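Local coordinates for protein aldose-aldose oxidoreductase (Caulobacter crescentus, PDB 5A04) that binds NADPH and glucose and, as an aldose-aldose oxidoreductase, probably oxidises one sugar while reducing another with the same bound nicotinamide cofactor, at residues S133-H138 against L297-E302; E56-S61 against I69-V74; I22-A27 against E50-P55; A193-T198 against G317-R322. All coordinates share one frame; numbering follows the deposited sequence.

In the fold
Interactions 2 and 3 lie in the Rossmann-type nucleotide-binding domain, with centres about 15 Å apart, and are joined where Arg59 NE reaches Ile54 O in a probable hydrogen bond of 2.7 Å. Interaction 4 is on the other side of the chain's centre, between two helices of the C-terminal alpha/beta domain. Interaction 1 touches both interaction 3, through Leu297 against Phe26 and Ile22, and interaction 4, through Arg134 and Ser133 against Tyr196. Chemistry follows place: the buried interaction 4 is a salt bridge, the partly buried interaction 2 relies on directed hydrogen bonds, interaction 3 is apolar, and interaction 1 is a ring contact near the surface.

Interaction 1: S133-H138 against L297-E302; sequences SRFQAH and LDHLSE
Phe135 reaches the imidazole of His299 on helix 292-306 with the far end of its ring. From CB the phenylalanine side chain leads towards that helix, CG lying anti to the carbonyl carbon (chi1 -56°), and the touching is left to two ring atoms. Phe135 CE1 lies 3.5 Å from His299 CG and is also close to His299 CB, while Phe135 CZ stands 3.7 Å from His299 CD2. CE1 rests over one face of the imidazole. The rings meet obliquely, their planes 50° apart and their centroids 5.1 Å apart, an aromatic contact that is neither a stack nor edge-to-face. His299 is held at its other end by a hydrogen bond from Ile311 N to NE2, which should limit turning of the imidazole. Both side chains also touch Met128 of strand 127-129, and Phe135 packs on Ala295 and Gln296 as well. The pair therefore sits where strand 127-129 of the parallel sheet, helix 292-306 and the 3-10 turn leading towards helix 137-147 come together.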
loop_
_atom_site.group_PDB
_atom_site.type_symbol
_atom_site.label_atom_id
_atom_site.label_comp_id
_atom_site.label_asym_id
_atom_site.label_seq_id
_atom_site.Cartn_x
_atom_site.Cartn_y
_atom_site.Cartn_z
ATOM N N SER A 133 1.530 -10.662 -17.596
ATOM C CA SER A 133 1.329 -11.186 -16.240
ATOM C C SER A 133 0.146 -12.147 -16.161
ATOM O O SER A 133 0.092 -12.981 -15.268
ATOM C CB SER A 133 1.144 -10.042 -15.233
ATOM O OG SER A 133 2.326 -9.254 -15.165
ATOM N N ARG A 134 -0.800 -12.036 -17.091
ATOM C CA ARG A 134 -1.952 -12.933 -17.104
ATOM C C ARG A 134 -1.558 -14.352 -17.511
ATOM O O ARG A 134 -2.376 -15.258 -17.447
ATOM C CB ARG A 134 -3.040 -12.410 -18.041
ATOM C CG ARG A 134 -3.622 -11.039 -17.616
ATOM C CD ARG A 134 -4.466 -11.140 -16.333
ATOM N NE ARG A 134 -5.590 -12.062 -16.492
ATOM C CZ ARG A 134 -6.768 -11.712 -16.997
ATOM N NH1 ARG A 134 -6.981 -10.455 -17.384
ATOM N NH2 ARG A 134 -7.740 -12.613 -17.112
ATOM N N PHE A 135 -0.304 -14.529 -17.927
ATOM C CA PHE A 135 0.214 -15.829 -18.350
ATOM C C PHE A 135 1.321 -16.327 -17.434
ATOM O O PHE A 135 1.973 -17.330 -17.723
ATOM C CB PHE A 135 0.718 -15.739 -19.796
ATOM C CG PHE A 135 -0.336 -15.244 -20.730
ATOM C CD1 PHE A 135 -1.293 -16.115 -21.213
ATOM C CD2 PHE A 135 -0.431 -13.890 -21.048
ATOM C CE1 PHE A 135 -2.313 -15.659 -22.047
ATOM C CE2 PHE A 135 -1.452 -13.426 -21.874
ATOM C CZ PHE A 135 -2.397 -14.308 -22.367
ATOM N N GLN A 136 1.518 -15.618 -16.329
ATOM C CA GLN A 136 2.638 -15.871 -15.423
ATOM C C GLN A 136 2.133 -16.717 -14.253
ATOM O O GLN A 136 1.054 -16.466 -13.721
ATOM C CB GLN A 136 3.243 -14.542 -14.963
ATOM C CG GLN A 136 4.616 -14.627 -14.325
ATOM C CD GLN A 136 4.565 -15.179 -12.919
ATOM O OE1 GLN A 136 3.610 -14.932 -12.184
ATOM N NE2 GLN A 136 5.602 -15.931 -12.530
ATOM N N ALA A 137 2.902 -17.747 -13.884
ATOM C CA ALA A 137 2.405 -18.816 -13.007
ATOM C C ALA A 137 1.872 -18.328 -11.660
ATOM O O ALA A 137 0.798 -18.754 -11.213
ATOM C CB ALA A 137 3.516 -19.852 -12.769
ATOM N N HIS A 138 2.617 -17.440 -11.016
ATOM C CA HIS A 138 2.209 -16.960 -9.692
ATOM C C HIS A 138 0.968 -16.084 -9.781
ATOM O O HIS A 138 0.077 -16.174 -8.935
ATOM C CB HIS A 138 3.346 -16.196 -9.011
ATOM C CG HIS A 138 4.598 -17.006 -8.835
ATOM N ND1 HIS A 138 5.377 -17.409 -9.898
ATOM C CD2 HIS A 138 5.210 -17.477 -7.719
ATOM C CE1 HIS A 138 6.411 -18.101 -9.448
ATOM N NE2 HIS A 138 6.334 -18.159 -8.129
ATOM N N LEU A 297 2.691 -14.911 -26.508
ATOM C CA LEU A 297 2.781 -14.998 -27.967
ATOM C C LEU A 297 1.858 -16.089 -28.495
ATOM O O LEU A 297 1.103 -15.869 -29.450
ATOM C CB LEU A 297 4.233 -15.258 -28.407
ATOM C CG LEU A 297 5.249 -14.145 -28.123
ATOM C CD1 LEU A 297 6.683 -14.638 -28.254
ATOM C CD2 LEU A 297 5.017 -12.965 -29.056
ATOM N N ASP A 298 1.908 -17.264 -27.870
ATOM C CA ASP A 298 1.086 -18.376 -28.323
ATOM C C ASP A 298 -0.400 -18.133 -28.095
ATOM O O ASP A 298 -1.222 -18.652 -28.842
ATOM C CB ASP A 298 1.500 -19.680 -27.635
ATOM C CG ASP A 298 2.632 -20.405 -28.368
ATOM O OD1 ASP A 298 2.973 -20.052 -29.523
ATOM O OD2 ASP A 298 3.187 -21.351 -27.772
ATOM N N HIS A 299 -0.753 -17.343 -27.082
ATOM C CA HIS A 299 -2.169 -17.096 -26.825
ATOM C C HIS A 299 -2.839 -16.441 -28.030
ATOM O O HIS A 299 -3.915 -16.862 -28.441
ATOM C CB HIS A 299 -2.377 -16.215 -25.586
ATOM C CG HIS A 299 -3.819 -16.016 -25.229
ATOM N ND1 HIS A 299 -4.623 -17.043 -24.783
ATOM C CD2 HIS A 299 -4.600 -14.907 -25.250
ATOM C CE1 HIS A 299 -5.837 -16.575 -24.538
ATOM N NE2 HIS A 299 -5.850 -15.284 -24.819
ATOM N N LEU A 300 -2.207 -15.413 -28.591
ATOM C CA LEU A 300 -2.812 -14.719 -29.723
ATOM C C LEU A 300 -2.919 -15.673 -30.906
ATOM O O LEU A 300 -3.964 -15.769 -31.548
ATOM C CB LEU A 300 -2.012 -13.470 -30.106
ATOM C CG LEU A 300 -2.559 -12.690 -31.310
ATOM C CD1 LEU A 300 -4.045 -12.392 -31.135
ATOM C CD2 LEU A 300 -1.761 -11.402 -31.496
ATOM N N SER A 301 -1.839 -16.400 -31.168
ATOM C CA SER A 301 -1.825 -17.378 -32.256
ATOM C C SER A 301 -2.939 -18.412 -32.107
ATOM O O SER A 301 -3.658 -18.718 -33.070
ATOM C CB SER A 301 -0.467 -18.081 -32.313
ATOM O OG SER A 301 0.554 -17.152 -32.614
ATOM N N GLU A 302 -3.088 -18.942 -30.899
ATOM C CA GLU A 302 -4.125 -19.942 -30.647
ATOM C C GLU A 302 -5.521 -19.339 -30.802
ATOM O O GLU A 302 -6.419 -20.000 -31.321
ATOM C CB GLU A 302 -3.960 -20.558 -29.256
ATOM C CG GLU A 302 -2.669 -21.367 -29.105
ATOM C CD GLU A 302 -2.331 -21.683 -27.647
ATOM O OE1 GLU A 302 -3.199 -21.508 -26.763
ATOM O OE2 GLU A 302 -1.184 -22.103 -27.388
#

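Interaction 2: E56-S61 against I69-V74; sequences ETHRYS and IDNPDV
His58 and Tyr60 approach Asn71 from different directions at the edge of the Rossmann-type sheet, where strand 59-60 meets the loop before strand 76-79. Asn71 CG lies anti to the backbone N, which carries the amide towards both. The imidazole of His58 stands almost perpendicular to the Asn71 amide, at 89°, with Asn71 ND2 over one of its faces, 3.4 Å from His58 CD2. The same nitrogen donates to Tyr60 OH at 2.9 Å, a nearly straight bond in the amide plane that arrives at the edge of the phenol ring, planes 44° apart. At its other end the amide is held by an Asx turn, Asn71 OD1 accepting from Asp73 N at 3.0 Å. Asp73 is turned quite differently: its carboxylate is nearly coplanar with the His58 ring, 26° between planes. Thr57 OG1 pairs with His58 ND1 at 2.7 Å, fixing the ring from that side. Across the ring, His58 NE2 donates in its own plane to the anti lone pair of Asp73 OD2, 2.8 Å away.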
loop_
_atom_site.group_PDB
_atom_site.type_symbol
_atom_site.label_atom_id
_atom_site.label_comp_id
_atom_site.label_asym_id
_atom_site.label_seq_id
_atom_site.Cartn_x
_atom_site.Cartn_y
_atom_site.Cartn_z
ATOM N N GLU A 56 16.091 -10.894 -46.376
ATOM C CA GLU A 56 15.907 -9.480 -46.699
ATOM C C GLU A 56 14.502 -9.149 -47.205
ATOM O O GLU A 56 14.012 -8.037 -47.007
ATOM C CB GLU A 56 16.948 -9.038 -47.737
ATOM C CG GLU A 56 18.362 -9.023 -47.181
ATOM C CD GLU A 56 19.347 -8.307 -48.084
ATOM O OE1 GLU A 56 19.776 -8.911 -49.089
ATOM O OE2 GLU A 56 19.690 -7.142 -47.785
ATOM N N THR A 57 13.860 -10.117 -47.846
ATOM C CA THR A 57 12.484 -9.964 -48.310
ATOM C C THR A 57 11.500 -9.780 -47.152
ATOM O O THR A 57 10.372 -9.332 -47.354
ATOM C CB THR A 57 12.032 -11.179 -49.121
ATOM O OG1 THR A 57 12.223 -12.368 -48.341
ATOM C CG2 THR A 57 12.834 -11.295 -50.421
ATOM N N HIS A 58 11.928 -10.160 -45.949
ATOM C CA HIS A 58 11.062 -10.104 -44.769
ATOM C C HIS A 58 11.543 -9.052 -43.777
ATOM O O HIS A 58 11.201 -9.097 -42.587
ATOM C CB HIS A 58 10.987 -11.482 -44.094
ATOM C CG HIS A 58 10.254 -12.514 -44.895
ATOM N ND1 HIS A 58 10.528 -12.761 -46.226
ATOM C CD2 HIS A 58 9.258 -13.368 -44.552
ATOM C CE1 HIS A 58 9.730 -13.718 -46.665
ATOM N NE2 HIS A 58 8.956 -14.108 -45.669
ATOM N N ARG A 59 12.343 -8.114 -44.267
ATOM C CA ARG A 59 12.831 -6.995 -43.461
ATOM C C ARG A 59 12.226 -5.705 -44.001
ATOM O O ARG A 59 12.319 -5.432 -45.197
ATOM C CB ARG A 59 14.359 -6.917 -43.497
ATOM C CG ARG A 59 15.044 -8.186 -42.998
ATOM C CD ARG A 59 16.552 -8.096 -43.164
ATOM N NE ARG A 59 17.177 -9.415 -43.113
ATOM C CZ ARG A 59 18.486 -9.625 -43.248
ATOM N NH1 ARG A 59 19.307 -8.599 -43.429
ATOM N NH2 ARG A 59 18.977 -10.860 -43.186
ATOM N N TYR A 60 11.616 -4.915 -43.121
ATOM C CA TYR A 60 10.918 -3.697 -43.533
ATOM C C TYR A 60 11.408 -2.488 -42.748
ATOM O O TYR A 60 11.721 -2.599 -41.569
ATOM C CB TYR A 60 9.410 -3.846 -43.332
ATOM C CG TYR A 60 8.796 -4.983 -44.102
ATOM C CD1 TYR A 60 8.833 -6.277 -43.604
ATOM C CD2 TYR A 60 8.171 -4.765 -45.328
ATOM C CE1 TYR A 60 8.280 -7.331 -44.304
ATOM C CE2 TYR A 60 7.604 -5.816 -46.038
ATOM C CZ TYR A 60 7.665 -7.098 -45.517
ATOM O OH TYR A 60 7.103 -8.156 -46.198
ATOM N N SER A 61 11.479 -1.336 -43.411
ATOM C CA SER A 61 11.631 -0.069 -42.708
ATOM C C SER A 61 10.239 0.442 -42.333
ATOM O O SER A 61 9.240 -0.135 -42.742
ATOM C CB SER A 61 12.356 0.953 -43.575
ATOM O OG SER A 61 11.515 1.348 -44.649
ATOM N N ILE A 69 1.462 -6.193 -46.353
ATOM C CA ILE A 69 0.179 -6.748 -46.781
ATOM C C ILE A 69 0.364 -7.894 -47.791
ATOM O O ILE A 69 -0.456 -8.810 -47.869
ATOM C CB ILE A 69 -0.712 -5.636 -47.398
ATOM C CG1 ILE A 69 -2.135 -6.130 -47.660
ATOM C CG2 ILE A 69 -0.083 -5.068 -48.668
ATOM C CD1 ILE A 69 -3.067 -4.986 -48.095
ATOM N N ASP A 70 1.466 -7.849 -48.530
ATOM C CA ASP A 70 1.725 -8.822 -49.588
ATOM C C ASP A 70 2.611 -9.963 -49.117
ATOM O O ASP A 70 3.069 -10.770 -49.925
ATOM C CB ASP A 70 2.376 -8.137 -50.783
ATOM C CG ASP A 70 1.431 -7.203 -51.501
ATOM O OD1 ASP A 70 0.213 -7.471 -51.505
ATOM O OD2 ASP A 70 1.912 -6.206 -52.063
ATOM N N ASN A 71 2.849 -10.032 -47.813
ATOM C CA ASN A 71 3.695 -11.087 -47.259
ATOM C C ASN A 71 2.836 -12.094 -46.497
ATOM O O ASN A 71 2.387 -11.830 -45.374
ATOM C CB ASN A 71 4.772 -10.473 -46.358
ATOM C CG ASN A 71 5.830 -11.478 -45.924
ATOM O OD1 ASN A 71 5.580 -12.677 -45.872
ATOM N ND2 ASN A 71 7.022 -10.981 -45.619
ATOM N N PRO A 72 2.593 -13.258 -47.107
ATOM C CA PRO A 72 1.707 -14.249 -46.497
ATOM C C PRO A 72 2.343 -14.983 -45.313
ATOM O O PRO A 72 1.630 -15.682 -44.600
ATOM C CB PRO A 72 1.430 -15.214 -47.650
ATOM C CG PRO A 72 2.669 -15.144 -48.482
ATOM C CD PRO A 72 3.135 -13.714 -48.401
ATOM N N ASP A 73 3.649 -14.827 -45.110
ATOM C CA ASP A 73 4.316 -15.447 -43.965
ATOM C C ASP A 73 4.055 -14.667 -42.684
ATOM O O ASP A 73 4.371 -15.148 -41.594
ATOM C CB ASP A 73 5.826 -15.547 -44.182
ATOM C CG ASP A 73 6.192 -16.494 -45.310
ATOM O OD1 ASP A 73 5.392 -17.409 -45.592
ATOM O OD2 ASP A 73 7.269 -16.311 -45.912
ATOM N N VAL A 74 3.504 -13.461 -42.817
ATOM C CA VAL A 74 3.220 -12.636 -41.643
ATOM C C VAL A 74 1.729 -12.656 -41.334
ATOM O O VAL A 74 0.907 -12.215 -42.145
ATOM C CB VAL A 74 3.694 -11.191 -41.836
ATOM C CG1 VAL A 74 3.283 -10.323 -40.626
ATOM C CG2 VAL A 74 5.203 -11.161 -42.050
#

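Interaction 3: I22-A27 against E50-P55; sequences IMPRFA and EQYGIP
Met23, in the turn that follows helix 16-22, is the first residue of its segment to touch Tyr52 of helix 42-52. Its side chain sets out towards that helix and bends at its last torsion (chi3 64°), which brings the terminal methyl to the phenol ring: Met23 CE is 3.6 Å from Tyr52 CE2 and 3.7 Å from Tyr52 CD2. The sulfur follows at longer range, Met23 SD lying 5.5 Å from the ring centroid and 27° off its normal, a Met-aromatic contact of oblique geometry. Nearer the backbone, Met23 CB stands 3.7 Å from Tyr52 OH, and Met23 O is the same distance from Tyr52 CE1, so methyl and carbonyl oxygen both lie on the same side of the ring plane. Pro24 comes next and meets the hydroxyl end, with CG 3.6 Å from Tyr52 OH. The approach of its ring nitrogen to that oxygen is packing alone, for a proline nitrogen has no hydrogen to give. Further on, the Phe26 ring packs on Leu34 and Ile11 of the sheet and on Leu297 of helix 292-306, and meets the ring of Tyr9 edge-to-face. Met23 and Tyr52 likewise rest on strand 32-38, through Leu37 and Leu34 respectively. The contact joins the crossover of the first beta-alpha-beta unit, strand 7-12 to strand 32-38, to helix 42-52 of the next, as in successive units of a Rossmann-type dinucleotide-binding fold.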
loop_
_atom_site.group_PDB
_atom_site.type_symbol
_atom_site.label_atom_id
_atom_site.label_comp_id
_atom_site.label_asym_id
_atom_site.label_seq_id
_atom_site.Cartn_x
_atom_site.Cartn_y
_atom_site.Cartn_z
ATOM N N ILE A 22 11.485 -10.289 -25.863
ATOM C CA ILE A 22 10.521 -11.035 -26.672
ATOM C C ILE A 22 11.165 -11.974 -27.713
ATOM O O ILE A 22 10.844 -13.166 -27.774
ATOM C CB ILE A 22 9.553 -10.073 -27.400
ATOM C CG1 ILE A 22 8.673 -9.319 -26.383
ATOM C CG2 ILE A 22 8.668 -10.840 -28.392
ATOM C CD1 ILE A 22 7.842 -10.217 -25.453
ATOM N N MET A 23 12.058 -11.456 -28.546
ATOM C CA MET A 23 12.501 -12.255 -29.688
ATOM C C MET A 23 13.189 -13.585 -29.295
ATOM O O MET A 23 12.963 -14.596 -29.963
ATOM C CB MET A 23 13.396 -11.411 -30.603
ATOM C CG MET A 23 12.543 -10.504 -31.530
ATOM S SD MET A 23 13.464 -9.143 -32.254
ATOM C CE MET A 23 14.648 -10.006 -33.275
ATOM N N PRO A 24 13.988 -13.606 -28.211
ATOM C CA PRO A 24 14.547 -14.915 -27.837
ATOM C C PRO A 24 13.498 -15.933 -27.404
ATOM O O PRO A 24 13.768 -17.131 -27.442
ATOM C CB PRO A 24 15.464 -14.577 -26.658
ATOM C CG PRO A 24 15.871 -13.171 -26.902
ATOM C CD PRO A 24 14.616 -12.515 -27.442
ATOM N N ARG A 25 12.319 -15.470 -26.987
ATOM C CA ARG A 25 11.326 -16.380 -26.432
ATOM C C ARG A 25 10.428 -17.055 -27.466
ATOM O O ARG A 25 9.545 -17.839 -27.106
ATOM C CB ARG A 25 10.481 -15.639 -25.387
ATOM C CG ARG A 25 11.334 -15.106 -24.219
ATOM C CD ARG A 25 11.642 -16.158 -23.149
ATOM N NE ARG A 25 12.549 -17.230 -23.591
ATOM C CZ ARG A 25 13.879 -17.156 -23.571
ATOM N NH1 ARG A 25 14.503 -16.048 -23.150
ATOM N NH2 ARG A 25 14.591 -18.206 -23.969
ATOM N N PHE A 26 10.655 -16.803 -28.755
ATOM C CA PHE A 26 10.014 -17.662 -29.744
ATOM C C PHE A 26 10.530 -19.104 -29.622
ATOM O O PHE A 26 9.881 -20.047 -30.078
ATOM C CB PHE A 26 10.230 -17.117 -31.156
ATOM C CG PHE A 26 9.343 -15.950 -31.477
ATOM C CD1 PHE A 26 8.037 -16.157 -31.899
ATOM C CD2 PHE A 26 9.805 -14.648 -31.325
ATOM C CE1 PHE A 26 7.190 -15.061 -32.176
ATOM C CE2 PHE A 26 8.973 -13.557 -31.598
ATOM C CZ PHE A 26 7.661 -13.780 -32.017
ATOM N N ALA A 27 11.682 -19.267 -28.981
ATOM C CA ALA A 27 12.278 -20.596 -28.802
ATOM C C ALA A 27 11.322 -21.596 -28.149
ATOM O O ALA A 27 11.288 -22.771 -28.530
ATOM C CB ALA A 27 13.561 -20.499 -27.980
ATOM N N GLU A 50 20.194 -11.270 -39.628
ATOM C CA GLU A 50 21.228 -12.294 -39.742
ATOM C C GLU A 50 21.185 -13.268 -38.568
ATOM O O GLU A 50 21.251 -14.480 -38.763
ATOM C CB GLU A 50 22.602 -11.640 -39.856
ATOM C CG GLU A 50 22.869 -11.094 -41.250
ATOM C CD GLU A 50 24.158 -10.298 -41.344
ATOM O OE1 GLU A 50 24.944 -10.307 -40.370
ATOM O OE2 GLU A 50 24.377 -9.653 -42.392
ATOM N N GLN A 51 21.059 -12.750 -37.352
ATOM C CA GLN A 51 20.982 -13.618 -36.179
ATOM C C GLN A 51 19.806 -14.596 -36.243
ATOM O O GLN A 51 19.955 -15.782 -35.923
ATOM C CB GLN A 51 20.895 -12.786 -34.890
ATOM C CG GLN A 51 20.769 -13.656 -33.626
ATOM C CD GLN A 51 20.771 -12.858 -32.337
ATOM O OE1 GLN A 51 20.812 -11.629 -32.349
ATOM N NE2 GLN A 51 20.744 -13.562 -31.207
ATOM N N TYR A 52 18.636 -14.117 -36.667
ATOM C CA TYR A 52 17.431 -14.933 -36.596
ATOM C C TYR A 52 17.038 -15.593 -37.915
ATOM O O TYR A 52 16.018 -16.274 -37.989
ATOM C CB TYR A 52 16.259 -14.089 -36.068
ATOM C CG TYR A 52 16.345 -13.847 -34.584
ATOM C CD1 TYR A 52 15.789 -14.752 -33.683
ATOM C CD2 TYR A 52 17.014 -12.736 -34.073
ATOM C CE1 TYR A 52 15.871 -14.550 -32.315
ATOM C CE2 TYR A 52 17.104 -12.528 -32.698
ATOM C CZ TYR A 52 16.534 -13.450 -31.827
ATOM O OH TYR A 52 16.614 -13.256 -30.466
ATOM N N GLY A 53 17.855 -15.421 -38.949
ATOM C CA GLY A 53 17.596 -16.088 -40.218
ATOM C C GLY A 53 16.382 -15.527 -40.937
ATOM O O GLY A 53 15.606 -16.267 -41.550
ATOM N N ILE A 54 16.211 -14.214 -40.837
ATOM C CA ILE A 54 15.121 -13.512 -41.509
ATOM C C ILE A 54 15.623 -12.946 -42.826
ATOM O O ILE A 54 16.472 -12.051 -42.822
ATOM C CB ILE A 54 14.568 -12.349 -40.646
ATOM C CG1 ILE A 54 14.273 -12.816 -39.218
ATOM C CG2 ILE A 54 13.332 -11.732 -41.323
ATOM C CD1 ILE A 54 13.275 -13.937 -39.129
ATOM N N PRO A 55 15.121 -13.471 -43.958
ATOM C CA PRO A 55 15.636 -13.010 -45.256
ATOM C C PRO A 55 15.316 -11.536 -45.505
ATOM O O PRO A 55 14.378 -11.006 -44.901
ATOM C CB PRO A 55 14.918 -13.913 -46.269
ATOM C CG PRO A 55 13.711 -14.402 -45.574
ATOM C CD PRO A 55 14.060 -14.481 -44.103
#

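Interaction 4: A193-T198 against G317-R322; sequences AARYLT and GLKDLR
A buried salt bridge joins helix 182-198 to helix 314-333 in the C-terminal alpha/beta domain of the protein. Arg195 carries it from the first helix, with NH1 2.8 Å from Asp320 OD1. The hydrogen bond within this pair is weak, its N-H...O angle being only 128°, with OD1 set off the guanidinium plane; the guanidinium and carboxylate planes stand 88° apart instead of meeting flat. A bend at chi3 (56°) brings NH1 to Asp320, and Arg195 CD also comes within 3.3 Å of Asp320 OD1. One face of the guanidinium lies against the aliphatic part of Lys319, whose CB is 3.4 Å from its plane and whose CD is 3.5 Å from Arg195 NH2. The lysine then runs on extended and carries its amino group away. Other carboxylates share the arginine: NH2 pairs with Asp316 and NE with Glu201, while Asp320 OD2 accepts from Asn192. The buried charge is probably balanced by these several partners, in an ion-pair network that ties two helices of the alpha/beta domain together.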
loop_
_atom_site.group_PDB
_atom_site.type_symbol
_atom_site.label_atom_id
_atom_site.label_comp_id
_atom_site.label_asym_id
_atom_site.label_seq_id
_atom_site.Cartn_x
_atom_site.Cartn_y
_atom_site.Cartn_z
ATOM N N ALA A 193 -3.478 -5.115 -12.258
ATOM C CA ALA A 193 -3.595 -6.151 -11.219
ATOM C C ALA A 193 -4.815 -5.945 -10.319
ATOM O O ALA A 193 -5.508 -6.904 -9.977
ATOM C CB ALA A 193 -2.327 -6.216 -10.360
ATOM N N ALA A 194 -5.082 -4.708 -9.920
ATOM C CA ALA A 194 -6.256 -4.471 -9.076
ATOM C C ALA A 194 -7.510 -4.960 -9.798
ATOM O O ALA A 194 -8.391 -5.573 -9.190
ATOM C CB ALA A 194 -6.381 -2.996 -8.717
ATOM N N ARG A 195 -7.554 -4.721 -11.107
ATOM C CA ARG A 195 -8.675 -5.163 -11.927
ATOM C C ARG A 195 -8.735 -6.686 -12.069
ATOM O O ARG A 195 -9.813 -7.260 -11.911
ATOM C CB ARG A 195 -8.616 -4.500 -13.313
ATOM C CG ARG A 195 -8.970 -2.983 -13.274
ATOM C CD ARG A 195 -8.808 -2.287 -14.650
ATOM N NE ARG A 195 -9.625 -2.997 -15.623
ATOM C CZ ARG A 195 -9.145 -3.765 -16.594
ATOM N NH1 ARG A 195 -7.836 -3.845 -16.804
ATOM N NH2 ARG A 195 -9.989 -4.439 -17.376
ATOM N N TYR A 196 -7.613 -7.355 -12.357
ATOM C CA TYR A 196 -7.737 -8.802 -12.566
ATOM C C TYR A 196 -7.793 -9.589 -11.262
ATOM O O TYR A 196 -8.315 -10.703 -11.245
ATOM C CB TYR A 196 -6.643 -9.377 -13.509
ATOM C CG TYR A 196 -5.161 -9.273 -13.168
ATOM C CD1 TYR A 196 -4.599 -9.971 -12.100
ATOM C CD2 TYR A 196 -4.302 -8.568 -14.010
ATOM C CE1 TYR A 196 -3.217 -9.905 -11.840
ATOM C CE2 TYR A 196 -2.935 -8.488 -13.757
ATOM C CZ TYR A 196 -2.399 -9.164 -12.680
ATOM O OH TYR A 196 -1.040 -9.078 -12.461
ATOM N N LEU A 197 -7.329 -9.013 -10.164
ATOM C CA LEU A 197 -7.462 -9.701 -8.875
ATOM C C LEU A 197 -8.904 -9.598 -8.361
ATOM O O LEU A 197 -9.464 -10.576 -7.853
ATOM C CB LEU A 197 -6.471 -9.136 -7.852
ATOM C CG LEU A 197 -5.006 -9.424 -8.184
ATOM C CD1 LEU A 197 -4.103 -8.590 -7.302
ATOM C CD2 LEU A 197 -4.662 -10.929 -8.033
ATOM N N THR A 198 -9.524 -8.425 -8.496
ATOM C CA THR A 198 -10.919 -8.287 -8.071
ATOM C C THR A 198 -11.854 -8.900 -9.098
ATOM O O THR A 198 -12.953 -9.355 -8.759
ATOM C CB THR A 198 -11.339 -6.807 -7.871
ATOM O OG1 THR A 198 -11.147 -6.102 -9.101
ATOM C CG2 THR A 198 -10.520 -6.149 -6.777
ATOM N N GLY A 317 -7.214 -3.108 -22.648
ATOM C CA GLY A 317 -6.320 -1.968 -22.725
ATOM C C GLY A 317 -7.110 -0.678 -22.590
ATOM O O GLY A 317 -6.680 0.272 -21.927
ATOM N N LEU A 318 -8.282 -0.658 -23.220
ATOM C CA LEU A 318 -9.160 0.512 -23.173
ATOM C C LEU A 318 -9.665 0.762 -21.752
ATOM O O LEU A 318 -9.721 1.904 -21.290
ATOM C CB LEU A 318 -10.341 0.319 -24.125
ATOM C CG LEU A 318 -11.512 1.302 -24.035
ATOM C CD1 LEU A 318 -11.088 2.743 -24.325
ATOM C CD2 LEU A 318 -12.620 0.857 -24.993
ATOM N N LYS A 319 -10.031 -0.306 -21.060
ATOM C CA LYS A 319 -10.522 -0.180 -19.692
ATOM C C LYS A 319 -9.440 0.406 -18.787
ATOM O O LYS A 319 -9.729 1.243 -17.919
ATOM C CB LYS A 319 -11.000 -1.533 -19.167
ATOM C CG LYS A 319 -12.386 -1.929 -19.680
ATOM C CD LYS A 319 -12.668 -3.391 -19.411
ATOM C CE LYS A 319 -14.044 -3.794 -19.919
ATOM N NZ LYS A 319 -14.203 -5.276 -19.822
ATOM N N ASP A 320 -8.189 0.016 -19.008
ATOM C CA ASP A 320 -7.106 0.632 -18.245
ATOM C C ASP A 320 -6.988 2.124 -18.556
ATOM O O ASP A 320 -6.867 2.937 -17.634
ATOM C CB ASP A 320 -5.761 -0.058 -18.515
ATOM C CG ASP A 320 -5.532 -1.273 -17.617
ATOM O OD1 ASP A 320 -6.298 -1.467 -16.651
ATOM O OD2 ASP A 320 -4.562 -2.015 -17.876
ATOM N N LEU A 321 -7.037 2.496 -19.838
ATOM C CA LEU A 321 -6.869 3.909 -20.193
ATOM C C LEU A 321 -8.003 4.743 -19.615
ATOM O O LEU A 321 -7.786 5.896 -19.258
ATOM C CB LEU A 321 -6.792 4.121 -21.712
ATOM C CG LEU A 321 -5.375 4.387 -22.238
ATOM C CD1 LEU A 321 -4.752 5.627 -21.599
ATOM C CD2 LEU A 321 -4.495 3.138 -22.009
ATOM N N ARG A 322 -9.202 4.166 -19.551
ATOM C CA ARG A 322 -10.344 4.863 -18.946
ATOM C C ARG A 322 -10.047 5.235 -17.491
ATOM O O ARG A 322 -10.321 6.360 -17.054
ATOM C CB ARG A 322 -11.611 4.001 -18.998
ATOM C CG ARG A 322 -12.280 3.885 -20.357
ATOM C CD ARG A 322 -13.510 2.970 -20.273
ATOM N NE ARG A 322 -14.262 2.939 -21.526
ATOM C CZ ARG A 322 -14.955 1.887 -21.957
ATOM N NH1 ARG A 322 -14.990 0.764 -21.241
ATOM N NH2 ARG A 322 -15.606 1.951 -23.112
#